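Local coordinates for enoyl-CoA hydratase/isomerase family protein (Mycobacterium tuberculosis, PDB 4FN7), which probably catalyses the hydration of enoyl-CoA thioesters in lipid metabolism, at residues K162-E167 and A172-E177. Sequence-based numbering, arbitrary orientation. Where two conformers were deposited one is given.
Sequences KTFFGE and AGFIDE
Phe174 brings the CD2-CE2 edge of its ring toward the face of Phe164 in an offset edge-to-face pair, with ring centroids 5.4 Å apart and planes inclined at 67°. The touch is displaced toward the rim: Phe174 CD2 stands 3.5 Å from Phe164 CD2, and CE2 of Phe174 comes 3.6 Å from that same atom. Lys162, just before the short strand 163-164, lays its CG against the opposite face of the Phe164 ring, 3.8 Å from the plane and likewise off toward the rim. Along the CD1-CE1 edge of Phe164, on the same side of the plane as Phe174, the Ala172 methyl straddles the bond, CB lying 3.6 Å from CD1, and it approaches obliquely. Phe164 reaches both partners because its CG is anti to the carbonyl carbon (chi1 -58°), which swings the ring off the strand toward the end of helix 166-172.

The second segment is shaped by that helix end. Gly173, with positive phi, is the C-prime residue of a Schellman motif in which Phe174 N bonds to Ala169 O and Gly173 N to Leu170 O; the reversal delivers Phe174 back against the strand that precedes the helix.

Around the pair, Ala153 and Ala157 of helix 151-159 touch Phe164, while Ile126 of strand 126-127 meets Phe174. Within the crotonase fold, Phe164, Ala172 and Phe174 with these apolar neighbours join strand 163-164, at the edge of the small three-stranded sheet, to the helix end and the loop leading into strand 177-178, outermost in the larger sheet within this chain. Cohesion rests on dispersion and probably a small electrostatic term from a slightly positive C-H edge facing the pi cloud; the contact is apolar, so its geometry probably depends on how the rings and the methyl fit.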
# COMPACT_ATOMS: atom_id res chain seq x y z
N LYS A 162 -14.73 3.35 -8.04
CA LYS A 162 -13.89 4.13 -8.96
C LYS A 162 -13.43 3.31 -10.16
O LYS A 162 -13.09 2.13 -10.04
CB LYS A 162 -12.68 4.72 -8.22
CG LYS A 162 -11.78 5.52 -9.15
CD LYS A 162 -10.65 6.19 -8.40
CE LYS A 162 -9.66 6.86 -9.35
NZ LYS A 162 -8.56 7.50 -8.58
N THR A 163 -13.44 3.94 -11.33
CA THR A 163 -12.91 3.31 -12.54
C THR A 163 -11.47 3.72 -12.75
O THR A 163 -11.14 4.90 -12.65
CB THR A 163 -13.73 3.71 -13.78
OG1 THR A 163 -15.08 3.27 -13.62
CG2 THR A 163 -13.14 3.06 -15.03
N PHE A 164 -10.61 2.74 -13.02
CA PHE A 164 -9.19 2.97 -13.27
C PHE A 164 -8.86 2.54 -14.70
O PHE A 164 -9.50 1.66 -15.26
CB PHE A 164 -8.33 2.16 -12.29
CG PHE A 164 -8.61 2.45 -10.85
CD1 PHE A 164 -7.78 3.29 -10.12
CD2 PHE A 164 -9.69 1.86 -10.20
CE1 PHE A 164 -8.03 3.55 -8.78
CE2 PHE A 164 -9.94 2.12 -8.87
CZ PHE A 164 -9.11 2.96 -8.15
N PHE A 165 -7.84 3.16 -15.28
CA PHE A 165 -7.34 2.73 -16.58
C PHE A 165 -5.94 3.26 -16.78
O PHE A 165 -5.55 4.26 -16.18
CB PHE A 165 -8.26 3.21 -17.70
CG PHE A 165 -8.34 4.71 -17.83
CD1 PHE A 165 -7.50 5.38 -18.71
CD2 PHE A 165 -9.25 5.44 -17.08
CE1 PHE A 165 -7.57 6.76 -18.83
CE2 PHE A 165 -9.32 6.82 -17.20
CZ PHE A 165 -8.48 7.48 -18.08
N GLY A 166 -5.16 2.58 -17.61
CA GLY A 166 -3.85 3.09 -17.99
C GLY A 166 -3.01 3.48 -16.78
O GLY A 166 -2.83 2.69 -15.85
N GLU A 167 -2.52 4.72 -16.79
CA GLU A 167 -1.62 5.18 -15.74
C GLU A 167 -2.24 5.10 -14.35
O GLU A 167 -1.56 4.76 -13.39
CB GLU A 167 -1.14 6.61 -16.02
N ALA A 172 -2.47 2.53 -9.16
CA ALA A 172 -3.36 1.96 -8.15
C ALA A 172 -3.00 0.53 -7.79
O ALA A 172 -3.31 0.08 -6.69
CB ALA A 172 -4.80 2.02 -8.63
N GLY A 173 -2.40 -0.20 -8.73
CA GLY A 173 -2.15 -1.61 -8.52
C GLY A 173 -3.22 -2.54 -9.09
O GLY A 173 -3.32 -3.69 -8.67
N PHE A 174 -4.02 -2.04 -10.03
CA PHE A 174 -4.97 -2.89 -10.75
C PHE A 174 -4.33 -3.58 -11.97
O PHE A 174 -4.88 -4.55 -12.49
CB PHE A 174 -6.20 -2.10 -11.19
CG PHE A 174 -7.45 -2.40 -10.40
CD1 PHE A 174 -7.77 -3.69 -10.02
CD2 PHE A 174 -8.32 -1.38 -10.06
CE1 PHE A 174 -8.94 -3.95 -9.30
CE2 PHE A 174 -9.49 -1.64 -9.36
CZ PHE A 174 -9.80 -2.92 -8.98
N ILE A 175 -3.19 -3.08 -12.42
CA ILE A 175 -2.43 -3.72 -13.49
C ILE A 175 -0.95 -3.47 -13.26
O ILE A 175 -0.58 -2.59 -12.48
CB ILE A 175 -2.79 -3.22 -14.90
CG1 ILE A 175 -2.50 -1.72 -15.03
CG2 ILE A 175 -4.23 -3.52 -15.23
CD1 ILE A 175 -2.62 -1.23 -16.44
N ASP A 176 -0.10 -4.26 -13.91
CA ASP A 176 1.35 -4.14 -13.74
C ASP A 176 2.07 -3.58 -14.95
O ASP A 176 3.20 -3.11 -14.84
CB ASP A 176 1.97 -5.50 -13.40
CG ASP A 176 1.30 -6.15 -12.23
OD1 ASP A 176 1.45 -5.64 -11.10
OD2 ASP A 176 0.61 -7.17 -12.46
N GLU A 177 1.43 -3.64 -16.11
CA GLU A 177 2.09 -3.23 -17.34
C GLU A 177 1.08 -2.76 -18.36
O GLU A 177 0.00 -3.35 -18.50
CB GLU A 177 2.93 -4.38 -17.92
CG GLU A 177 3.61 -4.03 -19.25
CD GLU A 177 4.51 -5.14 -19.79
OE1 GLU A 177 4.67 -6.19 -19.12
OE2 GLU A 177 5.07 -4.96 -20.89